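Local coordinates for protein BlEst2 (Bacillus licheniformis, PDB 6WPX) that probably hydrolyses ester bonds as a lipase of the alpha/beta-hydrolase type, and is seen here in the propeptide form, whose C-terminal domain has autoinhibitory effects, at residues V51-L56 with I83-D88; G32-G37 with R103-Y108; V307-K312 with T457-P462; T450-G455 with N464-R469. All blocks are in the same frame, centred on the assembly; numbering follows the deposited sequence.

Contact 1 of 4, residues V51-L56 with I83-D88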
loop_
_atom_site.group_PDB
_atom_site.type_symbol
_atom_site.label_atom_id
_atom_site.label_comp_id
_atom_site.label_asym_id
_atom_site.label_seq_id
_atom_site.Cartn_x
_atom_site.Cartn_y
_atom_site.Cartn_z
ATOM N N VAL A 51 20.051 -11.806 7.144
ATOM C CA VAL A 51 18.915 -12.624 6.735
ATOM C C VAL A 51 18.014 -11.713 5.903
ATOM O O VAL A 51 17.516 -10.704 6.405
ATOM C CB VAL A 51 18.164 -13.280 7.914
ATOM C CG1 VAL A 51 16.903 -14.010 7.426
ATOM C CG2 VAL A 51 19.080 -14.232 8.658
ATOM N N PHE A 52 17.825 -12.075 4.627
ATOM C CA PHE A 52 16.993 -11.309 3.697
ATOM C C PHE A 52 15.585 -11.836 3.735
ATOM O O PHE A 52 15.372 -13.040 3.587
ATOM C CB PHE A 52 17.591 -11.326 2.284
ATOM C CG PHE A 52 18.861 -10.510 2.192
ATOM C CD1 PHE A 52 18.811 -9.136 1.927
ATOM C CD2 PHE A 52 20.107 -11.107 2.364
ATOM C CE1 PHE A 52 19.988 -8.386 1.830
ATOM C CE2 PHE A 52 21.285 -10.358 2.225
ATOM C CZ PHE A 52 21.214 -9.003 1.964
ATOM N N VAL A 53 14.624 -10.931 4.014
ATOM C CA VAL A 53 13.208 -11.271 4.189
ATOM C C VAL A 53 12.361 -10.606 3.104
ATOM O O VAL A 53 12.322 -9.378 3.022
ATOM C CB VAL A 53 12.705 -10.967 5.628
ATOM C CG1 VAL A 53 11.253 -11.442 5.825
ATOM C CG2 VAL A 53 13.612 -11.610 6.679
ATOM N N HIS A 54 11.723 -11.429 2.255
ATOM C CA HIS A 54 10.878 -10.965 1.151
ATOM C C HIS A 54 9.565 -10.311 1.649
ATOM O O HIS A 54 9.213 -10.387 2.836
ATOM C CB HIS A 54 10.544 -12.125 0.205
ATOM C CG HIS A 54 9.662 -13.162 0.856
ATOM N ND1 HIS A 54 8.290 -12.996 0.942
ATOM C CD2 HIS A 54 10.003 -14.315 1.475
ATOM C CE1 HIS A 54 7.838 -14.071 1.577
ATOM N NE2 HIS A 54 8.841 -14.887 1.923
ATOM N N GLY A 55 8.805 -9.786 0.700
ATOM C CA GLY A 55 7.548 -9.119 0.990
ATOM C C GLY A 55 6.332 -9.882 0.540
ATOM O O GLY A 55 6.381 -11.089 0.259
ATOM N N LEU A 56 5.248 -9.139 0.441
ATOM C CA LEU A 56 3.943 -9.617 0.046
ATOM C C LEU A 56 3.971 -10.411 -1.255
ATOM O O LEU A 56 4.504 -9.930 -2.252
ATOM C CB LEU A 56 2.991 -8.414 -0.049
ATOM C CG LEU A 56 1.583 -8.727 -0.595
ATOM C CD1 LEU A 56 0.787 -9.558 0.371
ATOM C CD2 LEU A 56 0.841 -7.435 -0.922
ATOM N N ILE A 83 15.147 -16.551 3.315
ATOM C CA ILE A 83 14.035 -17.342 3.819
ATOM C C ILE A 83 12.755 -17.152 3.003
ATOM O O ILE A 83 12.494 -16.065 2.478
ATOM C CB ILE A 83 13.826 -17.013 5.335
ATOM C CG1 ILE A 83 12.796 -17.982 5.997
ATOM C CG2 ILE A 83 13.452 -15.510 5.551
ATOM C CD1 ILE A 83 12.778 -18.007 7.485
ATOM N N ASP A 84 11.957 -18.222 2.918
ATOM C CA ASP A 84 10.643 -18.177 2.322
ATOM C C ASP A 84 9.689 -18.181 3.509
ATOM O O ASP A 84 9.744 -19.090 4.340
ATOM C CB ASP A 84 10.344 -19.432 1.479
ATOM C CG ASP A 84 11.087 -19.521 0.167
ATOM O OD1 ASP A 84 11.740 -18.541 -0.205
ATOM O OD2 ASP A 84 10.995 -20.576 -0.498
ATOM N N LEU A 85 8.847 -17.162 3.607
ATOM C CA LEU A 85 7.777 -17.099 4.598
ATOM C C LEU A 85 6.527 -17.290 3.791
ATOM O O LEU A 85 6.635 -17.594 2.595
ATOM C CB LEU A 85 7.762 -15.748 5.341
ATOM C CG LEU A 85 9.023 -15.388 6.162
ATOM C CD1 LEU A 85 8.828 -14.065 6.881
ATOM C CD2 LEU A 85 9.371 -16.504 7.189
ATOM N N HIS A 86 5.341 -17.141 4.406
ATOM C CA HIS A 86 4.109 -17.259 3.648
ATOM C C HIS A 86 3.929 -16.033 2.758
ATOM O O HIS A 86 4.026 -14.896 3.228
ATOM C CB HIS A 86 2.885 -17.426 4.548
ATOM C CG HIS A 86 2.874 -18.691 5.347
ATOM N ND1 HIS A 86 2.551 -19.902 4.767
ATOM C CD2 HIS A 86 3.072 -18.883 6.673
ATOM C CE1 HIS A 86 2.637 -20.797 5.737
ATOM N NE2 HIS A 86 2.947 -20.232 6.900
ATOM N N PRO A 87 3.646 -16.245 1.463
ATOM C CA PRO A 87 3.406 -15.095 0.577
ATOM C C PRO A 87 2.045 -14.420 0.844
ATOM O O PRO A 87 1.856 -13.242 0.560
ATOM C CB PRO A 87 3.401 -15.741 -0.820
ATOM C CG PRO A 87 2.936 -17.131 -0.600
ATOM C CD PRO A 87 3.523 -17.530 0.738
ATOM N N ASP A 88 1.112 -15.186 1.442
ATOM C CA ASP A 88 -0.309 -14.884 1.627
ATOM C C ASP A 88 -0.823 -14.926 3.084
ATOM O O ASP A 88 -2.042 -14.940 3.293
ATOM C CB ASP A 88 -1.099 -15.885 0.761
ATOM C CG ASP A 88 -0.944 -17.355 1.160
ATOM O OD1 ASP A 88 0.023 -17.683 1.905
ATOM O OD2 ASP A 88 -1.778 -18.181 0.720
HETATM O O HOH W 1 13.577 -13.807 1.581
#
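The imidazole of His54 turns its edge to the chain at Ile83-Leu85. Its NE2 accepts the backbone N-H of Leu85 at 2.8 Å, almost straight at 169° and close to the ring plane; beside it, CD2 comes 3.2 Å from Ile83 O along the same rim. At another point of the rim ND1 donates to Gly55 O over 2.8 Å. The second flat group, the Phe52 ring, leads away from the contact to Phe82 and Trp63. His54 CG lies between its backbone N and carbonyl carbon (chi1 67°), which swings the ring across to the backbone of residues 83-85. One residue before His54, Val53 lies side by side with Ile83, Val53 CG2 being 4.1 Å from Ile83 CG2, and Val53 CG1 meets Leu85 CD1 at 3.7 Å. A water donates to both Phe52 O and Ile83 O, tying the parallel strand ends where direct pairing fades. A His-Gly pair just after a central strand is a familiar feature of lipases of this fold, where the following loop borders the oxyanion hole; the place of His54-Gly55 is consistent with that. With both nitrogens bound, one as acceptor and one as donor, a flipped ring would lose both bonds, so the ring is probably held in one orientation and ties the loop after strand 50-53 to the one after strand 80-83.

Contact 2 of 4, residues G32-G37 with R103-Y108; sequences GYWFAG and REIYQY
Trp34 lays one face of its indole on Ile105 and offers its edge to Glu104 and Tyr108, three residues along the same side of helix 91-109. The tight part is the face: Ile105 CG1, of a buried side chain, stands 3.6 Å from the centroid of the six-membered ring of Trp34, just 10° from the ring normal, a CH-pi contact over its centre. At the rim, CH2 of Trp34 reaches Tyr108 CB at 3.7 Å, and the edge of the indole points to the face of the Tyr108 ring in a T-shaped pair, planes 73° apart. Tyr108 CG, anti to its own backbone N, carries that ring beyond the indole to Ala36, whose CB lies 3.7 Å from Tyr108 CE2. On the outer side, by contrast, the Glu104 carboxylate and the exposed Tyr108 ring border the solvent. There the extended Glu104 chain brings its carboxylate to the nitrogen edge of the indole, and Trp34 NE1 donates to Glu104 OE1 over 2.9 Å. This bond is nearly straight and lies in the indole plane, but meets the oxygen on its anti side; the other oxygen has a long, weak ion pair with Lys101. A leucine in place of Trp34 would probably leave Glu104 OE1 without its N-H donor and open a gap above Ile105 and beside Tyr108. Strand 34-36, an edge strand of the mixed sheet, pairs antiparallel with strand 80-83, where Trp34 also rests on Ala81 and Ile83; the axis of helix residues 103-108 runs 18° from parallel to that of strand 34-36.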
loop_
_atom_site.group_PDB
_atom_site.type_symbol
_atom_site.label_atom_id
_atom_site.label_comp_id
_atom_site.label_asym_id
_atom_site.label_seq_id
_atom_site.Cartn_x
_atom_site.Cartn_y
_atom_site.Cartn_z
ATOM N N GLY A 32 8.845 -21.541 5.161
ATOM C CA GLY A 32 9.661 -22.190 6.186
ATOM C C GLY A 32 11.060 -22.508 5.711
ATOM O O GLY A 32 11.993 -22.587 6.517
ATOM N N TYR A 33 11.229 -22.677 4.390
ATOM C CA TYR A 33 12.541 -22.998 3.828
ATOM C C TYR A 33 13.478 -21.797 3.858
ATOM O O TYR A 33 13.059 -20.667 3.594
ATOM C CB TYR A 33 12.398 -23.567 2.410
ATOM C CG TYR A 33 13.659 -23.585 1.574
ATOM C CD1 TYR A 33 14.621 -24.580 1.743
ATOM C CD2 TYR A 33 13.844 -22.670 0.543
ATOM C CE1 TYR A 33 15.772 -24.618 0.954
ATOM C CE2 TYR A 33 14.978 -22.711 -0.268
ATOM C CZ TYR A 33 15.937 -23.691 -0.061
ATOM O OH TYR A 33 17.052 -23.748 -0.864
ATOM N N TRP A 34 14.739 -22.050 4.224
ATOM C CA TRP A 34 15.774 -21.018 4.200
ATOM C C TRP A 34 17.084 -21.651 3.785
ATOM O O TRP A 34 17.263 -22.857 3.951
ATOM C CB TRP A 34 15.905 -20.282 5.547
ATOM C CG TRP A 34 16.418 -21.133 6.670
ATOM C CD1 TRP A 34 15.676 -21.873 7.546
ATOM C CD2 TRP A 34 17.794 -21.319 7.048
ATOM N NE1 TRP A 34 16.498 -22.455 8.485
ATOM C CE2 TRP A 34 17.805 -22.146 8.194
ATOM C CE3 TRP A 34 19.020 -20.817 6.559
ATOM C CZ2 TRP A 34 18.997 -22.552 8.813
ATOM C CZ3 TRP A 34 20.197 -21.180 7.200
ATOM C CH2 TRP A 34 20.182 -22.059 8.296
ATOM N N PHE A 35 18.001 -20.843 3.234
ATOM C CA PHE A 35 19.311 -21.342 2.822
ATOM C C PHE A 35 20.331 -20.243 2.996
ATOM O O PHE A 35 19.990 -19.070 2.919
ATOM C CB PHE A 35 19.273 -21.832 1.359
ATOM C CG PHE A 35 18.954 -20.754 0.341
ATOM C CD1 PHE A 35 17.636 -20.425 0.042
ATOM C CD2 PHE A 35 19.974 -20.093 -0.344
ATOM C CE1 PHE A 35 17.342 -19.424 -0.893
ATOM C CE2 PHE A 35 19.677 -19.088 -1.276
ATOM C CZ PHE A 35 18.367 -18.776 -1.554
ATOM N N ALA A 36 21.593 -20.629 3.161
ATOM C CA ALA A 36 22.681 -19.681 3.303
ATOM C C ALA A 36 23.239 -19.326 1.921
ATOM O O ALA A 36 23.277 -20.171 1.030
ATOM C CB ALA A 36 23.776 -20.272 4.174
ATOM N N GLY A 37 23.670 -18.076 1.761
ATOM C CA GLY A 37 24.358 -17.621 0.564
ATOM C C GLY A 37 25.771 -18.172 0.613
ATOM O O GLY A 37 26.142 -18.846 1.586
ATOM N N ARG A 103 15.939 -18.960 15.057
ATOM C CA ARG A 103 16.637 -19.770 16.050
ATOM C C ARG A 103 17.614 -20.720 15.314
ATOM O O ARG A 103 18.770 -20.828 15.723
ATOM C CB ARG A 103 15.626 -20.553 16.914
ATOM C CG ARG A 103 16.337 -21.320 18.017
ATOM C CD ARG A 103 15.433 -22.154 18.880
ATOM N NE ARG A 103 16.215 -22.955 19.828
ATOM C CZ ARG A 103 16.704 -22.514 20.991
ATOM N NH1 ARG A 103 16.541 -21.246 21.352
ATOM N NH2 ARG A 103 17.397 -23.330 21.777
ATOM N N GLU A 104 17.155 -21.381 14.220
ATOM C CA GLU A 104 17.978 -22.288 13.393
ATOM C C GLU A 104 19.085 -21.502 12.678
ATOM O O GLU A 104 20.212 -21.981 12.570
ATOM C CB GLU A 104 17.131 -22.996 12.328
ATOM C CG GLU A 104 15.983 -23.840 12.847
ATOM C CD GLU A 104 15.139 -24.465 11.754
ATOM O OE1 GLU A 104 15.445 -24.267 10.556
ATOM O OE2 GLU A 104 14.147 -25.145 12.103
ATOM N N ILE A 105 18.773 -20.295 12.196
ATOM C CA ILE A 105 19.762 -19.467 11.511
ATOM C C ILE A 105 20.849 -19.022 12.505
ATOM O O ILE A 105 22.042 -19.095 12.186
ATOM C CB ILE A 105 19.104 -18.296 10.741
ATOM C CG1 ILE A 105 18.129 -18.831 9.655
ATOM C CG2 ILE A 105 20.175 -17.405 10.117
ATOM C CD1 ILE A 105 17.058 -17.759 9.098
ATOM N N TYR A 106 20.430 -18.594 13.713
ATOM C CA TYR A 106 21.329 -18.200 14.790
ATOM C C TYR A 106 22.266 -19.369 15.136
ATOM O O TYR A 106 23.466 -19.158 15.308
ATOM C CB TYR A 106 20.536 -17.775 16.039
ATOM C CG TYR A 106 21.409 -17.519 17.247
ATOM C CD1 TYR A 106 22.090 -16.315 17.396
ATOM C CD2 TYR A 106 21.550 -18.477 18.248
ATOM C CE1 TYR A 106 22.911 -16.078 18.499
ATOM C CE2 TYR A 106 22.358 -18.251 19.358
ATOM C CZ TYR A 106 23.048 -17.052 19.475
ATOM O OH TYR A 106 23.849 -16.818 20.564
ATOM N N GLN A 107 21.700 -20.598 15.257
ATOM C CA GLN A 107 22.489 -21.796 15.546
ATOM C C GLN A 107 23.452 -22.099 14.390
ATOM O O GLN A 107 24.601 -22.477 14.638
ATOM C CB GLN A 107 21.588 -22.997 15.841
ATOM C CG GLN A 107 20.866 -22.897 17.185
ATOM C CD GLN A 107 19.752 -23.908 17.386
ATOM O OE1 GLN A 107 19.186 -24.495 16.449
ATOM N NE2 GLN A 107 19.373 -24.090 18.637
ATOM N N TYR A 108 22.999 -21.896 13.134
ATOM C CA TYR A 108 23.845 -22.132 11.966
ATOM C C TYR A 108 25.038 -21.153 11.908
ATOM O O TYR A 108 26.164 -21.563 11.624
ATOM C CB TYR A 108 23.008 -22.077 10.681
ATOM C CG TYR A 108 23.825 -22.185 9.412
ATOM C CD1 TYR A 108 24.183 -23.425 8.891
ATOM C CD2 TYR A 108 24.224 -21.043 8.719
ATOM C CE1 TYR A 108 24.934 -23.526 7.720
ATOM C CE2 TYR A 108 25.004 -21.132 7.571
ATOM C CZ TYR A 108 25.339 -22.374 7.060
ATOM O OH TYR A 108 26.070 -22.415 5.897
#

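Contact 3 of 4, residues V307-K312 with T457-P462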
loop_
_atom_site.group_PDB
_atom_site.type_symbol
_atom_site.label_atom_id
_atom_site.label_comp_id
_atom_site.label_asym_id
_atom_site.label_seq_id
_atom_site.Cartn_x
_atom_site.Cartn_y
_atom_site.Cartn_z
ATOM N N VAL A 307 -15.900 16.748 -13.825
ATOM C CA VAL A 307 -14.590 17.374 -13.697
ATOM C C VAL A 307 -14.958 18.825 -13.470
ATOM O O VAL A 307 -15.554 19.451 -14.348
ATOM C CB VAL A 307 -13.642 17.190 -14.909
ATOM C CG1 VAL A 307 -12.404 18.099 -14.781
ATOM C CG2 VAL A 307 -13.215 15.728 -15.049
ATOM N N GLU A 308 -14.653 19.343 -12.283
ATOM C CA GLU A 308 -14.934 20.731 -11.946
ATOM C C GLU A 308 -14.015 21.693 -12.745
ATOM O O GLU A 308 -13.051 21.260 -13.389
ATOM C CB GLU A 308 -14.808 20.948 -10.419
ATOM C CG GLU A 308 -13.395 20.872 -9.866
ATOM C CD GLU A 308 -12.891 19.493 -9.475
ATOM O OE1 GLU A 308 -13.533 18.475 -9.828
ATOM O OE2 GLU A 308 -11.816 19.433 -8.835
ATOM N N LYS A 309 -14.318 22.988 -12.710
ATOM C CA LYS A 309 -13.488 24.013 -13.353
ATOM C C LYS A 309 -12.187 24.120 -12.566
ATOM O O LYS A 309 -12.192 23.869 -11.360
ATOM C CB LYS A 309 -14.210 25.388 -13.347
ATOM C CG LYS A 309 -15.423 25.482 -14.261
ATOM C CD LYS A 309 -16.032 26.876 -14.264
ATOM C CE LYS A 309 -17.456 26.856 -14.764
ATOM N NZ LYS A 309 -18.094 28.194 -14.668
ATOM N N GLY A 310 -11.098 24.502 -13.238
ATOM C CA GLY A 310 -9.809 24.724 -12.593
ATOM C C GLY A 310 -8.978 23.504 -12.257
ATOM O O GLY A 310 -8.059 23.588 -11.432
ATOM N N VAL A 311 -9.251 22.369 -12.918
ATOM C CA VAL A 311 -8.465 21.156 -12.656
ATOM C C VAL A 311 -7.189 21.235 -13.487
ATOM O O VAL A 311 -7.250 21.448 -14.700
ATOM C CB VAL A 311 -9.282 19.843 -12.889
ATOM C CG1 VAL A 311 -8.407 18.598 -12.725
ATOM C CG2 VAL A 311 -10.461 19.765 -11.943
ATOM N N LYS A 312 -6.038 21.048 -12.832
ATOM C CA LYS A 312 -4.731 21.101 -13.476
ATOM C C LYS A 312 -4.453 19.812 -14.246
ATOM O O LYS A 312 -3.847 19.844 -15.321
ATOM C CB LYS A 312 -3.644 21.365 -12.424
ATOM C CG LYS A 312 -2.297 21.813 -12.990
ATOM C CD LYS A 312 -2.325 23.231 -13.570
ATOM C CE LYS A 312 -0.938 23.722 -13.902
ATOM N NZ LYS A 312 -0.193 24.137 -12.684
ATOM N N THR A 457 -19.129 23.388 -6.888
ATOM C CA THR A 457 -18.018 24.224 -6.404
ATOM C C THR A 457 -18.504 25.690 -6.303
ATOM O O THR A 457 -19.655 25.971 -6.664
ATOM C CB THR A 457 -16.769 24.081 -7.316
ATOM O OG1 THR A 457 -17.004 24.745 -8.560
ATOM C CG2 THR A 457 -16.378 22.622 -7.566
ATOM N N ALA A 458 -17.631 26.622 -5.857
ATOM C CA ALA A 458 -17.955 28.053 -5.770
ATOM C C ALA A 458 -18.276 28.697 -7.128
ATOM O O ALA A 458 -19.067 29.639 -7.174
ATOM C CB ALA A 458 -16.824 28.803 -5.095
ATOM N N ASP A 459 -17.685 28.187 -8.220
ATOM C CA ASP A 459 -17.938 28.685 -9.605
ATOM C C ASP A 459 -19.073 27.929 -10.308
ATOM O O ASP A 459 -19.120 27.996 -11.532
ATOM C CB ASP A 459 -16.694 28.691 -10.490
ATOM C CG ASP A 459 -16.073 27.324 -10.728
ATOM O OD1 ASP A 459 -16.762 26.440 -11.288
ATOM O OD2 ASP A 459 -14.912 27.171 -10.364
ATOM N N ASN A 460 -19.875 27.194 -9.545
ATOM C CA ASN A 460 -21.081 26.434 -9.944
ATOM C C ASN A 460 -20.863 25.107 -10.703
ATOM O O ASN A 460 -21.850 24.437 -11.032
ATOM C CB ASN A 460 -22.058 27.300 -10.741
ATOM C CG ASN A 460 -22.635 28.431 -9.953
ATOM O OD1 ASN A 460 -23.276 28.230 -8.919
ATOM N ND2 ASN A 460 -22.489 29.637 -10.472
ATOM N N SER A 461 -19.607 24.700 -10.952
ATOM C CA SER A 461 -19.396 23.454 -11.677
ATOM C C SER A 461 -19.589 22.223 -10.758
ATOM O O SER A 461 -19.087 22.233 -9.631
ATOM C CB SER A 461 -18.027 23.445 -12.349
ATOM O OG SER A 461 -16.984 23.568 -11.398
ATOM N N PRO A 462 -20.323 21.172 -11.202
ATOM C CA PRO A 462 -20.453 19.961 -10.368
ATOM C C PRO A 462 -19.093 19.293 -10.086
ATOM O O PRO A 462 -18.139 19.444 -10.860
ATOM C CB PRO A 462 -21.328 19.030 -11.221
ATOM C CG PRO A 462 -22.002 19.924 -12.215
ATOM C CD PRO A 462 -21.006 20.997 -12.502
HETATM O O HOH W 2 -18.098 19.851 -13.755
#
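Lys309 and Asp459 cross at a slant, the extended lysine chain passing along the carboxylate with its carbons and not with its charged end. CD of Lys309 comes to 3.1 Å from Asp459 OD1, whereas NZ of Lys309 stays 4.0 Å from the same oxygen, beyond a salt bridge, and gives only a weak hydrogen bond to Asp459 O. The carboxylate is engaged instead by Ser461: Ser461 OG donates to Asp459 OD1 at 2.9 Å, on the syn side of the oxygen. That hydroxyl works in both directions, since the backbone N-H of Lys309 points at Ser461 OG over 3.0 Å in a nearly straight bond of 170°. Ser461 OG is set between backbone N and carbonyl carbon (chi1 60°), a position that aims it at both partners. The 307-312 loop links strands 300-307 and 313-320 of two antiparallel sheets in the C-terminal half; residues 457-462 close the hairpin 445-456/462-473 of a third, with a type I beta turn from Thr457 to Asn460. On the buried flank Glu308 and Thr457 meet at about a right angle, CB of Glu308 being 3.7 Å from Thr457 CG2. Beyond CB the Glu308 chain bends sharply and leads away, and Glu308 OE2 takes a hydrogen bond from Ser387 and forms a salt bridge with Arg465. At the far end a water donates to Val307 O and to Pro462 O, bridging the two backbones where the hairpin strand begins.

Contact 4 of 4, residues T450-G455 with N464-R469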
loop_
_atom_site.group_PDB
_atom_site.type_symbol
_atom_site.label_atom_id
_atom_site.label_comp_id
_atom_site.label_asym_id
_atom_site.label_seq_id
_atom_site.Cartn_x
_atom_site.Cartn_y
_atom_site.Cartn_z
ATOM N N THR A 450 -16.645 3.660 2.337
ATOM C CA THR A 450 -16.586 4.440 1.109
ATOM C C THR A 450 -17.627 5.536 1.204
ATOM O O THR A 450 -18.814 5.244 1.292
ATOM C CB THR A 450 -16.794 3.558 -0.123
ATOM O OG1 THR A 450 -15.715 2.636 -0.219
ATOM C CG2 THR A 450 -16.816 4.366 -1.397
ATOM N N ILE A 451 -17.192 6.796 1.154
ATOM C CA ILE A 451 -18.083 7.953 1.214
ATOM C C ILE A 451 -18.019 8.651 -0.126
ATOM O O ILE A 451 -16.975 9.199 -0.489
ATOM C CB ILE A 451 -17.749 8.916 2.400
ATOM C CG1 ILE A 451 -17.780 8.182 3.768
ATOM C CG2 ILE A 451 -18.697 10.143 2.408
ATOM C CD1 ILE A 451 -16.403 7.967 4.330
ATOM N N ASP A 452 -19.120 8.602 -0.878
ATOM C CA ASP A 452 -19.185 9.280 -2.172
ATOM C C ASP A 452 -19.786 10.660 -2.006
ATOM O O ASP A 452 -20.949 10.792 -1.606
ATOM C CB ASP A 452 -19.954 8.450 -3.221
ATOM C CG ASP A 452 -18.976 7.568 -3.985
ATOM O OD1 ASP A 452 -18.255 8.105 -4.871
ATOM O OD2 ASP A 452 -18.880 6.359 -3.656
ATOM N N LEU A 453 -18.972 11.677 -2.287
ATOM C CA LEU A 453 -19.326 13.082 -2.208
ATOM C C LEU A 453 -19.649 13.644 -3.564
ATOM O O LEU A 453 -18.936 13.394 -4.532
ATOM C CB LEU A 453 -18.172 13.901 -1.608
ATOM C CG LEU A 453 -17.733 13.607 -0.177
ATOM C CD1 LEU A 453 -16.624 14.549 0.222
ATOM C CD2 LEU A 453 -18.883 13.806 0.818
ATOM N N SER A 454 -20.700 14.468 -3.614
ATOM C CA SER A 454 -21.153 15.187 -4.794
ATOM C C SER A 454 -21.655 16.567 -4.350
ATOM O O SER A 454 -21.981 16.768 -3.183
ATOM C CB SER A 454 -22.283 14.431 -5.491
ATOM O OG SER A 454 -23.380 14.252 -4.611
ATOM N N GLY A 455 -21.740 17.475 -5.309
ATOM C CA GLY A 455 -22.226 18.831 -5.114
ATOM C C GLY A 455 -21.682 19.772 -6.161
ATOM O O GLY A 455 -21.268 19.351 -7.241
ATOM N N ASN A 464 -17.308 15.591 -7.938
ATOM C CA ASN A 464 -17.502 14.240 -7.370
ATOM C C ASN A 464 -16.158 13.743 -6.797
ATOM O O ASN A 464 -15.168 13.893 -7.464
ATOM C CB ASN A 464 -18.231 13.272 -8.316
ATOM C CG ASN A 464 -17.658 13.169 -9.713
ATOM O OD1 ASN A 464 -18.362 12.873 -10.659
ATOM N ND2 ASN A 464 -16.372 13.392 -9.851
ATOM N N ARG A 465 -16.178 13.207 -5.585
ATOM C CA ARG A 465 -14.999 12.559 -4.964
ATOM C C ARG A 465 -15.491 11.364 -4.161
ATOM O O ARG A 465 -16.626 11.366 -3.750
ATOM C CB ARG A 465 -14.144 13.475 -4.087
ATOM C CG ARG A 465 -13.503 14.641 -4.812
ATOM C CD ARG A 465 -12.441 14.295 -5.815
ATOM N NE ARG A 465 -11.597 15.418 -6.156
ATOM C CZ ARG A 465 -11.886 16.345 -7.044
ATOM N NH1 ARG A 465 -13.015 16.295 -7.721
ATOM N NH2 ARG A 465 -11.034 17.318 -7.269
ATOM N N THR A 466 -14.602 10.424 -3.940
ATOM C CA THR A 466 -14.855 9.208 -3.181
ATOM C C THR A 466 -13.775 9.098 -2.124
ATOM O O THR A 466 -12.591 9.027 -2.454
ATOM C CB THR A 466 -14.838 7.979 -4.086
ATOM O OG1 THR A 466 -15.572 8.234 -5.280
ATOM C CG2 THR A 466 -15.395 6.763 -3.386
ATOM N N ILE A 467 -14.185 9.090 -0.859
ATOM C CA ILE A 467 -13.270 8.978 0.273
ATOM C C ILE A 467 -13.368 7.575 0.801
ATOM O O ILE A 467 -14.466 7.079 1.017
ATOM C CB ILE A 467 -13.602 10.033 1.371
ATOM C CG1 ILE A 467 -13.511 11.469 0.767
ATOM C CG2 ILE A 467 -12.687 9.868 2.634
ATOM C CD1 ILE A 467 -13.945 12.576 1.665
ATOM N N ILE A 468 -12.214 6.928 1.001
ATOM C CA ILE A 468 -12.132 5.594 1.583
ATOM C C ILE A 468 -11.471 5.689 2.960
ATOM O O ILE A 468 -10.366 6.212 3.086
ATOM C CB ILE A 468 -11.401 4.591 0.652
ATOM C CG1 ILE A 468 -12.255 4.327 -0.605
ATOM C CG2 ILE A 468 -11.051 3.269 1.413
ATOM C CD1 ILE A 468 -11.554 3.611 -1.644
ATOM N N ARG A 469 -12.156 5.175 3.981
ATOM C CA ARG A 469 -11.653 5.126 5.351
ATOM C C ARG A 469 -11.490 3.667 5.759
ATOM O O ARG A 469 -12.353 2.829 5.473
ATOM C CB ARG A 469 -12.604 5.838 6.313
ATOM C CG ARG A 469 -12.751 7.335 6.041
ATOM C CD ARG A 469 -13.787 7.950 6.956
ATOM N NE ARG A 469 -13.345 7.978 8.352
ATOM C CZ ARG A 469 -14.122 8.308 9.378
ATOM N NH1 ARG A 469 -15.394 8.628 9.181
ATOM N NH2 ARG A 469 -13.635 8.314 10.611
HETATM O O HOH W 3 -18.692 10.747 -5.621
#
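Thr466 lies beside Asp452 on the same face of the antiparallel hairpin, the two forming a non-hydrogen-bonded pair. From its base outward, Thr466 CB stands 3.5 Å from Asp452 OD1. The hydroxyl OG1 then donates to that oxygen at 2.7 Å, on the syn side but 35° out of the carboxylate plane, and itself accepts the backbone N-H of Ile292. The methyl CG2 of Thr466, anti to the backbone N, lies between Asp452 OD1, 3.5 Å away, and Thr450 CG2, at 3.4 Å, tighter than usual for two carbons. Asp452 gathers further donors: OD1 makes a salt bridge with Arg293, and OD2 takes the indole N-H of Trp161. These donors around one buried carboxylate should favour its charged form. An asparagine in place of Asp452 would probably leave the Arg293 charge without its mate and, with one acceptor oxygen exchanged for an NH2, cost Thr466 or Trp161 its acceptor. The backbones pair through Ile451 and Ile467, whose mutual bonds include Ile451 N to Ile467 O at 2.7 Å, and through Leu453 and Arg465, with Leu453 N to Arg465 O at 2.8 Å. On the other face Leu453 CD1 touches Ile467 CD1 at 3.6 Å, and Ile451 CD1 lies against CD of Arg469. Helix 389-397 covers Leu453 and Ile467 there. Strand 407-417 bonds to the other edge of strand 445-456, and the Thr466 face is met by strand 290-297 and by the loop that carries Trp161, between helices 152-157 and 163-169.

How the contacts relate
Contacts 1 and 2 both reach the same mixed sheet and lie 13 Å apart between centres. They meet at the loop after strand 80-83, where Asp84 O of contact 1 is 2.7 Å from Gly32 N of contact 2, a probable hydrogen bond; along the chain contact 1 is nested within the loop closed by contact 2. Contacts 3 and 4 are 16 Å apart by centres and use one hairpin, its turn in contact 3 and its strands in contact 4, joined to the 307-312 loop by the salt bridge Glu308 OE2 to Arg465 NH2 at 2.7 Å. Contact 4 comes to about 16 Å, nearest atoms, from contact 1, which probably lies near the oxyanion hole.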